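Local coordinates for protein carbonic anhydrase (PDB 1DDZ) that probably catalyses the zinc-dependent interconversion of carbon dioxide and hydrogencarbonate, as a beta-class carbonic anhydrase whose single chain carries two zinc sites, at residues A[82-87]-A[298-303]; A[176-181]-A[276-281]; A[222-227]-A[284-289]. All blocks are in the same frame, centred on the assembly; numbering follows the deposited sequence.

Contact 1 of 3, residues A[82-87]-A[298-303]; sequences NQLLDL and ENWRQK
Asp86 and Trp300 bring the two backbones to 5.3 Å between their CA atoms, where the end of the short helix 81-84 runs up against one turn of helix 292-307. Asp86 is the first residue after the helix to leave helical backbone angles. Its positive phi (56°) and two bonds back into the last turn make a Schellman motif, and one of those bonds joins Asp86 N to Gln83 O at 2.8 Å.

Trp300 has the largest share of the contact. Its CG stands anti to the backbone N (chi1 171°), which sends the indole across to the end of helix 81-84. One face of the ring lies under backbone as much as side chain: Gln83 O sits above it toward the rim, 3.2 Å from Trp300 CG, and Leu84 CA makes a CH-pi contact 4.2 Å from the centroid of the six-membered ring. Gln83 CG presses on the pyrrole side, 3.3 Å from Trp300 NE1, while Leu84 CD2 reaches the far end of the indole, 3.7 Å from Trp300 CZ3. CB of Asp86 packs on CB of Trp300.

The polar closure is a salt bridge at the outer side. Lys303, its chain bent at chi2 and chi3, brings NZ to 3.0 Å from Asp86 OD1, on the syn lone pair of that oxygen; a weak second bond runs from the same NZ to OD2.

Around this pair, Trp300 also meets Phe312 with the rings nearly perpendicular, and both Trp300 and Leu84 touch Val79. Leu84 and Leu85 rest on Trp71 of strand 69-74, the strand that ends in the zinc ligand Cys74, and Leu85 and Leu87 reach Val92 of strand 92-97; the 82-87 segment thus lies between helix 292-307 and strands 69-74 and 92-97.

Contact 2 of 3, residues A[176-181]-A[276-281]; sequences LNRLIE and AELVQQ
Gln281 O is gripped end-on by both terminal nitrogens of Arg178, NH2 at 2.9 Å and NH1 at 3.2 Å. The two approach differently: NH1 comes almost straight on to the carbonyl (C=O...N 171°), whereas NH2 stands well above the carbonyl plane. NH1 also makes a weak bond to Val279 O, 3.1 Å away, so one guanidinium edge serves two backbone carbonyls where helix 266-279 gives way to loop.

The other edge is held from its own helix. Glu181 OE1 takes NE and NH2 of Arg178 side-on, the NH2 bond being 2.9 Å long, and lies practically in the guanidinium plane. Bends at chi2 (102°) and chi3 (-43°) let the arginine chain reach its carboxylate one turn on while still facing 276-281. Leu278 fills the angle between them: its CD1 lies over one face of the guanidinium toward the rim, and its CD2 touches both Arg178 NH2 and Glu181 OE1, each at 3.6 Å.

Glu181 is fixed in turn by its second oxygen, OE2, which bonds to Tyr131 OH and Gly284 N. An alanine at Arg178 removes the guanidinium, which would probably leave the Val279 and Gln281 carbonyls short of a donor and Glu181 a buried charge without its counterion.

Arg178 is buried, yet all three of its nitrogens have acceptors. Glu181 is likely to balance its charge, and the positive group sits where carbonyls gather at the C-terminal end of helix 266-279, an end that it should stabilise electrostatically, tying it to helix 172-193.

Contact 3 of 3, residues A[222-227]-A[284-289]; sequences RDLGVV and GKLKEG
Arg222 and Leu286 meet at their CB atoms, 3.6 Å apart, with the arginine chain folded back over the loop. Its CG is anti to the carbonyl carbon, and a bend at chi2 (-62°) lays CD against Leu286 O, 3.1 Å away; the guanidinium ends in a salt bridge with Asp218. A water joins it to the loop, donating to Gly284 O and accepting a weak bond from Arg222 NH2.

Leu286 CD1 lies 3.9 Å from Leu224 CD2, the two side chains crossing at about a right angle, and Leu278 touches both.

Asp223 has CG anti to its own N (chi1 -161°), which brings OD1 to Gly225 N two residues on, 2.9 Å away and met from above the carboxylate plane, an Asx turn. Its CB and OD2 border Gly289, where a CB would come up against OD2 as it now stands.

One backbone bond crosses, Asp223 N to Lys287 O at 2.9 Å, and a second water donates to Lys287 O and Asp223 O. Within this chain strand 222-227 is an outermost strand of the mixed sheet of the beta-carbonic anhydrase fold, antiparallel to 208-214 and flanked by the loop between helices 266-279 and 292-307.

In the fold
From the N terminus, residues 82-87 come first, then 176-181 on helix 172-193 and the edge strand 222-227, all in the first half of the protein. The chain then passes through helix 266-279, the loop 284-289 and helix 292-307, which return to those three places. Contact 1 therefore closes the widest loop, with contacts 2 and 3 nested inside it. Contacts 2 and 3 cross, since their segments alternate, and they touch: Gln281 OE1 bonds to Lys287 N. Contact 1 stands apart, its centre about 17 Å from that of contact 3. Together they tie helices 266-279 and 292-307 and the loop between them to helix 81-84, helix 172-193 and strand 222-227.

Contact 1 of 3, residues A[82-87]-A[298-303]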
loop_
_atom_site.group_PDB
_atom_site.type_symbol
_atom_site.label_atom_id
_atom_site.label_comp_id
_atom_site.label_asym_id
_atom_site.label_seq_id
_atom_site.Cartn_x
_atom_site.Cartn_y
_atom_site.Cartn_z
ATOM N N ASN A 82 -18.521 -14.157 13.186
ATOM C CA ASN A 82 -19.840 -14.079 13.821
ATOM C C ASN A 82 -20.095 -15.288 14.691
ATOM O O ASN A 82 -20.694 -15.168 15.743
ATOM C CB ASN A 82 -20.960 -13.943 12.784
ATOM C CG ASN A 82 -21.180 -15.215 11.984
ATOM O OD1 ASN A 82 -20.360 -15.567 11.143
ATOM N ND2 ASN A 82 -22.260 -15.939 12.282
ATOM N N GLN A 83 -19.550 -16.425 14.292
ATOM C CA GLN A 83 -19.702 -17.672 15.019
ATOM C C GLN A 83 -18.994 -17.588 16.377
ATOM O O GLN A 83 -19.590 -17.834 17.429
ATOM C CB GLN A 83 -19.084 -18.787 14.203
ATOM C CG GLN A 83 -19.699 -20.133 14.410
ATOM C CD GLN A 83 -19.988 -20.805 13.101
ATOM O OE1 GLN A 83 -20.753 -20.290 12.304
ATOM N NE2 GLN A 83 -19.351 -21.938 12.854
ATOM N N LEU A 84 -17.720 -17.228 16.353
ATOM C CA LEU A 84 -16.951 -17.105 17.579
ATOM C C LEU A 84 -17.602 -16.116 18.544
ATOM O O LEU A 84 -17.473 -16.239 19.755
ATOM C CB LEU A 84 -15.525 -16.640 17.264
ATOM C CG LEU A 84 -14.559 -17.600 16.557
ATOM C CD1 LEU A 84 -13.388 -16.822 15.968
ATOM C CD2 LEU A 84 -14.072 -18.654 17.511
ATOM N N LEU A 85 -18.257 -15.093 18.013
ATOM C CA LEU A 85 -18.906 -14.110 18.870
ATOM C C LEU A 85 -20.357 -14.477 19.195
ATOM O O LEU A 85 -21.040 -13.728 19.879
ATOM C CB LEU A 85 -18.862 -12.718 18.226
ATOM C CG LEU A 85 -17.500 -12.024 18.146
ATOM C CD1 LEU A 85 -17.622 -10.674 17.452
ATOM C CD2 LEU A 85 -16.952 -11.842 19.547
ATOM N N ASP A 86 -20.814 -15.629 18.720
ATOM C CA ASP A 86 -22.195 -16.073 18.931
ATOM C C ASP A 86 -23.169 -15.013 18.400
ATOM O O ASP A 86 -24.144 -14.659 19.069
ATOM C CB ASP A 86 -22.462 -16.330 20.417
ATOM C CG ASP A 86 -23.676 -17.208 20.651
ATOM O OD1 ASP A 86 -23.981 -18.056 19.781
ATOM O OD2 ASP A 86 -24.316 -17.070 21.715
ATOM N N LEU A 87 -22.881 -14.494 17.206
ATOM C CA LEU A 87 -23.704 -13.462 16.554
ATOM C C LEU A 87 -24.174 -13.904 15.176
ATOM O O LEU A 87 -23.539 -14.738 14.521
ATOM C CB LEU A 87 -22.917 -12.154 16.370
ATOM C CG LEU A 87 -22.705 -11.233 17.561
ATOM C CD1 LEU A 87 -21.856 -10.037 17.120
ATOM C CD2 LEU A 87 -24.053 -10.779 18.109
ATOM N N GLU A 298 -18.179 -18.103 24.970
ATOM C CA GLU A 298 -18.311 -19.275 25.827
ATOM C C GLU A 298 -19.641 -19.991 25.627
ATOM O O GLU A 298 -19.674 -21.211 25.547
ATOM C CB GLU A 298 -18.137 -18.889 27.296
ATOM C CG GLU A 298 -18.023 -20.092 28.258
ATOM C CD GLU A 298 -16.832 -21.006 27.960
ATOM O OE1 GLU A 298 -16.930 -22.221 28.239
ATOM O OE2 GLU A 298 -15.792 -20.520 27.457
ATOM N N ASN A 299 -20.738 -19.240 25.540
ATOM C CA ASN A 299 -22.058 -19.857 25.332
ATOM C C ASN A 299 -22.015 -20.621 24.022
ATOM O O ASN A 299 -22.390 -21.796 23.953
ATOM C CB ASN A 299 -23.180 -18.812 25.278
ATOM C CG ASN A 299 -23.397 -18.100 26.604
ATOM O OD1 ASN A 299 -24.036 -17.049 26.654
ATOM N ND2 ASN A 299 -22.863 -18.668 27.692
ATOM N N TRP A 300 -21.485 -19.956 23.000
ATOM C CA TRP A 300 -21.337 -20.547 21.680
ATOM C C TRP A 300 -20.597 -21.885 21.764
ATOM O O TRP A 300 -21.084 -22.899 21.255
ATOM C CB TRP A 300 -20.587 -19.589 20.755
ATOM C CG TRP A 300 -20.217 -20.210 19.461
ATOM C CD1 TRP A 300 -21.071 -20.590 18.458
ATOM C CD2 TRP A 300 -18.902 -20.623 19.045
ATOM N NE1 TRP A 300 -20.368 -21.230 17.456
ATOM C CE2 TRP A 300 -19.035 -21.261 17.793
ATOM C CE3 TRP A 300 -17.624 -20.519 19.619
ATOM C CZ2 TRP A 300 -17.945 -21.790 17.102
ATOM C CZ3 TRP A 300 -16.548 -21.042 18.935
ATOM C CH2 TRP A 300 -16.711 -21.670 17.691
ATOM N N ARG A 301 -19.434 -21.890 22.409
ATOM C CA ARG A 301 -18.645 -23.106 22.553
ATOM C C ARG A 301 -19.427 -24.245 23.183
ATOM O O ARG A 301 -19.403 -25.349 22.672
ATOM C CB ARG A 301 -17.417 -22.857 23.411
ATOM C CG ARG A 301 -16.418 -21.905 22.841
ATOM C CD ARG A 301 -15.281 -21.810 23.803
ATOM N NE ARG A 301 -14.809 -23.151 24.112
ATOM C CZ ARG A 301 -14.652 -23.629 25.337
ATOM N NH1 ARG A 301 -14.925 -22.871 26.385
ATOM N NH2 ARG A 301 -14.211 -24.868 25.509
ATOM N N GLN A 302 -20.084 -23.984 24.310
ATOM C CA GLN A 302 -20.867 -25.010 25.000
ATOM C C GLN A 302 -21.945 -25.581 24.092
ATOM O O GLN A 302 -22.128 -26.790 24.012
ATOM C CB GLN A 302 -21.498 -24.440 26.272
ATOM C CG GLN A 302 -20.486 -24.080 27.345
ATOM C CD GLN A 302 -19.483 -25.194 27.566
ATOM O OE1 GLN A 302 -19.806 -26.368 27.435
ATOM N NE2 GLN A 302 -18.248 -24.829 27.860
ATOM N N LYS A 303 -22.622 -24.700 23.360
ATOM C CA LYS A 303 -23.670 -25.092 22.426
ATOM C C LYS A 303 -23.111 -26.046 21.376
ATOM O O LYS A 303 -23.752 -27.025 21.005
ATOM C CB LYS A 303 -24.206 -23.849 21.736
ATOM C CG LYS A 303 -25.692 -23.659 21.842
ATOM C CD LYS A 303 -26.045 -22.184 22.056
ATOM C CE LYS A 303 -25.508 -21.264 20.962
ATOM N NZ LYS A 303 -25.893 -19.842 21.209
#

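Contact 2 of 3, residues A[176-181]-A[276-281]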
loop_
_atom_site.group_PDB
_atom_site.type_symbol
_atom_site.label_atom_id
_atom_site.label_comp_id
_atom_site.label_asym_id
_atom_site.label_seq_id
_atom_site.Cartn_x
_atom_site.Cartn_y
_atom_site.Cartn_z
ATOM N N LEU A 176 6.144 -19.577 18.913
ATOM C CA LEU A 176 5.199 -19.202 17.861
ATOM C C LEU A 176 3.972 -18.628 18.579
ATOM O O LEU A 176 3.491 -17.549 18.227
ATOM C CB LEU A 176 4.806 -20.422 17.017
ATOM C CG LEU A 176 4.431 -20.258 15.531
ATOM C CD1 LEU A 176 3.204 -21.094 15.206
ATOM C CD2 LEU A 176 4.207 -18.820 15.132
ATOM N N ASN A 177 3.513 -19.316 19.624
ATOM C CA ASN A 177 2.363 -18.876 20.401
ATOM C C ASN A 177 2.569 -17.452 20.862
ATOM O O ASN A 177 1.711 -16.597 20.664
ATOM C CB ASN A 177 2.137 -19.761 21.635
ATOM C CG ASN A 177 1.524 -21.109 21.296
ATOM O OD1 ASN A 177 0.636 -21.214 20.462
ATOM N ND2 ASN A 177 1.974 -22.144 21.988
ATOM N N ARG A 178 3.712 -17.187 21.479
ATOM C CA ARG A 178 3.990 -15.848 21.962
ATOM C C ARG A 178 4.105 -14.789 20.839
ATOM O O ARG A 178 3.660 -13.659 21.027
ATOM C CB ARG A 178 5.224 -15.839 22.873
ATOM C CG ARG A 178 5.620 -14.450 23.338
ATOM C CD ARG A 178 5.217 -14.127 24.753
ATOM N NE ARG A 178 3.870 -14.535 25.150
ATOM C CZ ARG A 178 3.520 -14.710 26.424
ATOM N NH1 ARG A 178 4.413 -14.498 27.380
ATOM N NH2 ARG A 178 2.318 -15.172 26.743
ATOM N N LEU A 179 4.696 -15.135 19.688
ATOM C CA LEU A 179 4.801 -14.188 18.551
ATOM C C LEU A 179 3.364 -13.828 18.080
ATOM O O LEU A 179 3.062 -12.679 17.824
ATOM C CB LEU A 179 5.512 -14.836 17.350
ATOM C CG LEU A 179 6.419 -14.090 16.367
ATOM C CD1 LEU A 179 6.279 -14.690 15.013
ATOM C CD2 LEU A 179 6.187 -12.612 16.310
ATOM N N ILE A 180 2.504 -14.837 17.964
ATOM C CA ILE A 180 1.133 -14.654 17.532
ATOM C C ILE A 180 0.410 -13.716 18.483
ATOM O O ILE A 180 -0.223 -12.762 18.049
ATOM C CB ILE A 180 0.440 -16.013 17.367
ATOM C CG1 ILE A 180 1.013 -16.692 16.120
ATOM C CG2 ILE A 180 -1.107 -15.850 17.264
ATOM C CD1 ILE A 180 0.638 -18.160 15.964
ATOM N N GLU A 181 0.607 -13.903 19.781
ATOM C CA GLU A 181 -0.019 -13.034 20.787
ATOM C C GLU A 181 0.536 -11.608 20.727
ATOM O O GLU A 181 -0.197 -10.625 20.833
ATOM C CB GLU A 181 0.187 -13.621 22.182
ATOM C CG GLU A 181 -0.476 -14.965 22.347
ATOM C CD GLU A 181 0.064 -15.765 23.521
ATOM O OE1 GLU A 181 1.102 -15.380 24.091
ATOM O OE2 GLU A 181 -0.532 -16.809 23.858
ATOM N N ALA A 276 2.638 -5.889 29.402
ATOM C CA ALA A 276 3.011 -6.444 30.699
ATOM C C ALA A 276 2.040 -7.539 31.094
ATOM O O ALA A 276 2.446 -8.623 31.516
ATOM C CB ALA A 276 3.020 -5.352 31.751
ATOM N N GLU A 277 0.757 -7.302 30.859
ATOM C CA GLU A 277 -0.252 -8.285 31.220
ATOM C C GLU A 277 -0.237 -9.516 30.328
ATOM O O GLU A 277 -0.463 -10.640 30.789
ATOM C CB GLU A 277 -1.611 -7.612 31.288
ATOM C CG GLU A 277 -1.628 -6.575 32.409
ATOM C CD GLU A 277 -2.821 -5.632 32.387
ATOM O OE1 GLU A 277 -2.939 -4.834 33.333
ATOM O OE2 GLU A 277 -3.623 -5.664 31.439
ATOM N N LEU A 278 0.138 -9.345 29.071
ATOM C CA LEU A 278 0.191 -10.504 28.188
ATOM C C LEU A 278 1.388 -11.359 28.583
ATOM O O LEU A 278 1.259 -12.541 28.909
ATOM C CB LEU A 278 0.359 -10.054 26.739
ATOM C CG LEU A 278 0.457 -11.066 25.590
ATOM C CD1 LEU A 278 1.798 -11.030 24.946
ATOM C CD2 LEU A 278 0.122 -12.452 26.022
ATOM N N VAL A 279 2.552 -10.720 28.585
ATOM C CA VAL A 279 3.814 -11.373 28.862
ATOM C C VAL A 279 3.926 -12.160 30.146
ATOM O O VAL A 279 4.581 -13.190 30.173
ATOM C CB VAL A 279 4.973 -10.387 28.664
ATOM C CG1 VAL A 279 6.259 -10.961 29.157
ATOM C CG2 VAL A 279 5.111 -10.088 27.175
ATOM N N GLN A 280 3.248 -11.721 31.193
ATOM C CA GLN A 280 3.310 -12.453 32.453
ATOM C C GLN A 280 2.531 -13.772 32.443
ATOM O O GLN A 280 2.564 -14.500 33.438
ATOM C CB GLN A 280 2.848 -11.581 33.621
ATOM C CG GLN A 280 1.368 -11.240 33.618
ATOM C CD GLN A 280 1.006 -10.199 34.671
ATOM O OE1 GLN A 280 -0.152 -10.074 35.079
ATOM N NE2 GLN A 280 1.995 -9.426 35.099
ATOM N N GLN A 281 1.793 -14.060 31.366
ATOM C CA GLN A 281 1.025 -15.309 31.285
ATOM C C GLN A 281 1.755 -16.305 30.412
ATOM O O GLN A 281 2.577 -15.920 29.580
ATOM C CB GLN A 281 -0.369 -15.068 30.704
ATOM C CG GLN A 281 -1.130 -13.921 31.326
ATOM C CD GLN A 281 -2.533 -13.844 30.780
ATOM O OE1 GLN A 281 -3.312 -14.787 30.936
ATOM N NE2 GLN A 281 -2.860 -12.746 30.102
#

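Contact 3 of 3, residues A[222-227]-A[284-289]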
loop_
_atom_site.group_PDB
_atom_site.type_symbol
_atom_site.label_atom_id
_atom_site.label_comp_id
_atom_site.label_asym_id
_atom_site.label_seq_id
_atom_site.Cartn_x
_atom_site.Cartn_y
_atom_site.Cartn_z
ATOM N N ARG A 222 -9.171 -15.631 23.978
ATOM C CA ARG A 222 -8.347 -15.198 25.106
ATOM C C ARG A 222 -8.142 -13.710 24.938
ATOM O O ARG A 222 -7.999 -13.218 23.810
ATOM C CB ARG A 222 -6.995 -15.886 25.102
ATOM C CG ARG A 222 -7.002 -17.333 24.746
ATOM C CD ARG A 222 -7.777 -18.155 25.704
ATOM N NE ARG A 222 -7.480 -19.558 25.449
ATOM C CZ ARG A 222 -7.755 -20.542 26.295
ATOM N NH1 ARG A 222 -8.342 -20.269 27.451
ATOM N NH2 ARG A 222 -7.425 -21.795 25.995
ATOM N N ASP A 223 -8.054 -12.999 26.049
ATOM C CA ASP A 223 -7.924 -11.551 26.017
ATOM C C ASP A 223 -6.500 -11.039 25.855
ATOM O O ASP A 223 -5.587 -11.574 26.453
ATOM C CB ASP A 223 -8.542 -10.995 27.294
ATOM C CG ASP A 223 -8.882 -9.547 27.199
ATOM O OD1 ASP A 223 -8.699 -8.963 26.116
ATOM O OD2 ASP A 223 -9.345 -8.983 28.222
ATOM N N LEU A 224 -6.313 -10.057 24.974
ATOM C CA LEU A 224 -4.994 -9.447 24.784
ATOM C C LEU A 224 -5.022 -8.019 25.284
ATOM O O LEU A 224 -4.005 -7.328 25.234
ATOM C CB LEU A 224 -4.572 -9.417 23.318
ATOM C CG LEU A 224 -3.769 -10.570 22.730
ATOM C CD1 LEU A 224 -2.472 -10.746 23.479
ATOM C CD2 LEU A 224 -4.572 -11.808 22.808
ATOM N N GLY A 225 -6.212 -7.547 25.657
ATOM C CA GLY A 225 -6.341 -6.190 26.152
ATOM C C GLY A 225 -7.318 -5.376 25.334
ATOM O O GLY A 225 -7.529 -5.664 24.159
ATOM N N VAL A 226 -7.937 -4.390 25.981
ATOM C CA VAL A 226 -8.903 -3.493 25.373
ATOM C C VAL A 226 -8.442 -2.076 25.628
ATOM O O VAL A 226 -7.975 -1.761 26.713
ATOM C CB VAL A 226 -10.308 -3.617 26.053
ATOM C CG1 VAL A 226 -11.360 -2.761 25.309
ATOM C CG2 VAL A 226 -10.755 -5.062 26.107
ATOM N N VAL A 227 -8.506 -1.221 24.625
ATOM C CA VAL A 227 -8.176 0.163 24.860
ATOM C C VAL A 227 -9.459 0.906 24.500
ATOM O O VAL A 227 -10.132 0.586 23.508
ATOM C CB VAL A 227 -6.865 0.639 24.159
ATOM C CG1 VAL A 227 -6.260 -0.441 23.290
ATOM C CG2 VAL A 227 -7.053 1.961 23.463
ATOM N N GLY A 284 0.113 -19.334 24.901
ATOM C CA GLY A 284 -0.856 -20.323 24.487
ATOM C C GLY A 284 -1.891 -20.662 25.529
ATOM O O GLY A 284 -2.772 -21.464 25.270
ATOM N N LYS A 285 -1.779 -20.076 26.718
ATOM C CA LYS A 285 -2.729 -20.352 27.796
ATOM C C LYS A 285 -3.218 -19.071 28.427
ATOM O O LYS A 285 -3.328 -18.977 29.631
ATOM C CB LYS A 285 -2.072 -21.220 28.868
ATOM C CG LYS A 285 -1.705 -22.613 28.385
ATOM C CD LYS A 285 -0.757 -23.302 29.343
ATOM C CE LYS A 285 -0.195 -24.572 28.718
ATOM N NZ LYS A 285 0.900 -25.171 29.538
ATOM N N LEU A 286 -3.495 -18.071 27.611
ATOM C CA LEU A 286 -3.962 -16.806 28.131
ATOM C C LEU A 286 -5.363 -16.963 28.702
ATOM O O LEU A 286 -6.099 -17.869 28.324
ATOM C CB LEU A 286 -4.003 -15.761 27.021
ATOM C CG LEU A 286 -2.729 -15.467 26.256
ATOM C CD1 LEU A 286 -2.961 -14.198 25.421
ATOM C CD2 LEU A 286 -1.572 -15.279 27.245
ATOM N N LYS A 287 -5.737 -16.055 29.589
ATOM C CA LYS A 287 -7.058 -16.068 30.181
ATOM C C LYS A 287 -8.065 -15.369 29.276
ATOM O O LYS A 287 -7.708 -14.604 28.386
ATOM C CB LYS A 287 -7.051 -15.337 31.522
ATOM C CG LYS A 287 -6.450 -16.111 32.664
ATOM C CD LYS A 287 -6.837 -15.459 33.984
ATOM C CE LYS A 287 -8.351 -15.527 34.270
ATOM N NZ LYS A 287 -8.785 -16.880 34.720
ATOM N N GLU A 288 -9.333 -15.686 29.471
ATOM C CA GLU A 288 -10.375 -15.020 28.716
ATOM C C GLU A 288 -10.633 -13.790 29.581
ATOM O O GLU A 288 -10.268 -13.786 30.767
ATOM C CB GLU A 288 -11.637 -15.891 28.618
ATOM C CG GLU A 288 -12.331 -16.207 29.949
ATOM C CD GLU A 288 -11.526 -17.147 30.857
ATOM O OE1 GLU A 288 -11.666 -17.021 32.101
ATOM O OE2 GLU A 288 -10.763 -18.007 30.333
ATOM N N GLY A 289 -11.161 -12.732 28.976
ATOM C CA GLY A 289 -11.469 -11.527 29.725
ATOM C C GLY A 289 -12.883 -11.663 30.254
ATOM O O GLY A 289 -13.505 -12.704 30.060
HETATM O O HOH W 1 -5.323 -21.038 24.191
HETATM O O HOH W 2 -5.675 -13.051 29.098
#